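Local coordinates for matrix protein VP40 (Lake Victoria marburgvirus, PDB 5B0V) that forms the viral matrix, existing as a dimer that reorganises into multimers at the plasma membrane to drive virus assembly and budding, at residues P99-M103 with H147-M151. Numbering follows the deposited sequence.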
loop_
_atom_site.group_PDB
_atom_site.type_symbol
_atom_site.label_atom_id
_atom_site.label_comp_id
_atom_site.label_asym_id
_atom_site.label_seq_id
_atom_site.Cartn_x
_atom_site.Cartn_y
_atom_site.Cartn_z
ATOM N N PRO A 99 -11.119 12.549 -5.360
ATOM C CA PRO A 99 -10.233 12.150 -6.455
ATOM C C PRO A 99 -8.843 12.714 -6.260
ATOM O O PRO A 99 -8.712 13.844 -5.816
ATOM C CB PRO A 99 -10.877 12.806 -7.661
ATOM C CG PRO A 99 -12.312 12.824 -7.308
ATOM C CD PRO A 99 -12.392 13.082 -5.845
ATOM N N LEU A 100 -7.818 11.941 -6.573
ATOM C CA LEU A 100 -6.438 12.431 -6.514
ATOM C C LEU A 100 -5.785 12.476 -7.871
ATOM O O LEU A 100 -4.720 13.044 -7.992
ATOM C CB LEU A 100 -5.570 11.511 -5.666
ATOM C CG LEU A 100 -6.080 11.151 -4.271
ATOM C CD1 LEU A 100 -5.111 10.142 -3.683
ATOM C CD2 LEU A 100 -6.184 12.375 -3.383
ATOM N N GLY A 101 -6.384 11.825 -8.869
ATOM C CA GLY A 101 -5.828 11.808 -10.200
ATOM C C GLY A 101 -5.926 10.494 -10.932
ATOM O O GLY A 101 -6.172 9.436 -10.350
ATOM N N ILE A 102 -5.682 10.578 -12.228
ATOM C CA ILE A 102 -5.539 9.412 -13.069
ATOM C C ILE A 102 -4.114 9.340 -13.582
ATOM O O ILE A 102 -3.610 10.314 -14.080
ATOM C CB ILE A 102 -6.496 9.518 -14.241
ATOM C CG1 ILE A 102 -7.920 9.527 -13.699
ATOM C CG2 ILE A 102 -6.252 8.383 -15.220
ATOM C CD1 ILE A 102 -8.957 9.641 -14.767
HETATM N N MSE A 103 -3.476 8.182 -13.488
HETATM C CA MSE A 103 -2.077 8.018 -13.917
HETATM C C MSE A 103 -1.880 6.741 -14.683
HETATM O O MSE A 103 -2.516 5.728 -14.423
HETATM C CB MSE A 103 -1.156 7.956 -12.703
HETATM C CG MSE A 103 0.313 8.240 -13.018
HETATM SE SE MSE A 103 1.344 7.909 -11.374
HETATM C CE MSE A 103 1.120 5.963 -11.492
ATOM N N HIS A 147 6.068 14.208 -9.096
ATOM C CA HIS A 147 5.106 13.135 -9.152
ATOM C C HIS A 147 3.820 13.602 -9.800
ATOM O O HIS A 147 3.316 14.649 -9.453
ATOM C CB HIS A 147 4.798 12.554 -7.782
ATOM C CG HIS A 147 4.194 11.197 -7.883
ATOM N ND1 HIS A 147 2.927 10.989 -8.377
ATOM C CD2 HIS A 147 4.720 9.972 -7.682
ATOM C CE1 HIS A 147 2.676 9.698 -8.430
ATOM N NE2 HIS A 147 3.745 9.057 -7.998
ATOM N N PRO A 148 3.292 12.823 -10.749
ATOM C CA PRO A 148 2.059 13.177 -11.460
ATOM C C PRO A 148 0.901 13.557 -10.552
ATOM O O PRO A 148 0.236 14.529 -10.825
ATOM C CB PRO A 148 1.706 11.910 -12.242
ATOM C CG PRO A 148 2.993 11.233 -12.433
ATOM C CD PRO A 148 3.919 11.624 -11.311
ATOM N N LEU A 149 0.642 12.763 -9.532
ATOM C CA LEU A 149 -0.421 13.042 -8.564
ATOM C C LEU A 149 -0.034 14.139 -7.583
ATOM O O LEU A 149 1.018 14.079 -6.919
ATOM C CB LEU A 149 -0.778 11.782 -7.774
ATOM C CG LEU A 149 -1.144 10.560 -8.608
ATOM C CD1 LEU A 149 -1.319 9.365 -7.697
ATOM C CD2 LEU A 149 -2.390 10.786 -9.433
ATOM N N ARG A 150 -0.912 15.128 -7.470
ATOM C CA ARG A 150 -0.610 16.281 -6.635
ATOM C C ARG A 150 -0.343 15.879 -5.171
ATOM O O ARG A 150 0.588 16.392 -4.554
ATOM C CB ARG A 150 -1.737 17.322 -6.703
ATOM C CG ARG A 150 -1.351 18.610 -6.014
ATOM C CD ARG A 150 -2.486 19.609 -5.903
ATOM N NE ARG A 150 -2.230 20.527 -4.790
ATOM C CZ ARG A 150 -1.416 21.580 -4.836
ATOM N NH1 ARG A 150 -0.766 21.889 -5.948
ATOM N NH2 ARG A 150 -1.230 22.327 -3.752
HETATM N N MSE A 151 -1.147 14.966 -4.633
HETATM C CA MSE A 151 -1.002 14.563 -3.237
HETATM C C MSE A 151 0.410 14.145 -2.886
HETATM O O MSE A 151 0.925 14.546 -1.855
HETATM C CB MSE A 151 -1.986 13.444 -2.939
HETATM C CG MSE A 151 -1.966 12.968 -1.500
HETATM SE SE MSE A 151 -3.080 14.077 -0.316
HETATM C CE MSE A 151 -1.561 15.104 0.273
HETATM O O HOH W 1 -3.783 14.233 -5.648
#
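L149, L100 and selenomethionine M103 share this contact almost equally, and no direct hydrogen bond crosses it. L149 sends CD2 onto the strand backbone, 3.7 Å from CA of G101 and 3.6 Å from O of L100; M103 CB lies beside the same methyl. G101 has no side chain, which lets the methyl lie directly on the backbone at its CA, and its phi is positive (140°). L100 and G101 together face F75, which defines a classic beta bulge.

M103 reaches across with CG anti to the backbone N (chi1 -161°); an extended chi2 carries SE across to the loop, and the chain then bends at chi3. There SE lies 3.7 Å from CE1 of H147 and 3.9 Å from CG of P148. The line from the imidazole centroid to SE (4.6 Å) lies 60° off the ring normal, an oblique Met-aromatic contact, and the two side chains run nearly perpendicular to each other. The H147 ring is held from its two nitrogens: N of L149, at the N-cap position, donates to ND1 at 3.1 Å through a bent bond almost in the ring plane, and NE2 bonds to T113. P148 CD lies over one face, toward the rim.

At the other end a water spans the gap, donating to L100 O and accepting from M151 N in the first turn of helix 150-154. L100 CD2 also approaches M151 CB, loosely, at 4.4 Å.

The contact thus sets the start of helix 150-154 against strand 91-104, an outermost strand of its sheet within this chain. L149 and M103 both reach F75 on neighbouring strand 72-83 and T113 on helix 110-119, whose L117 meets L100 and L149.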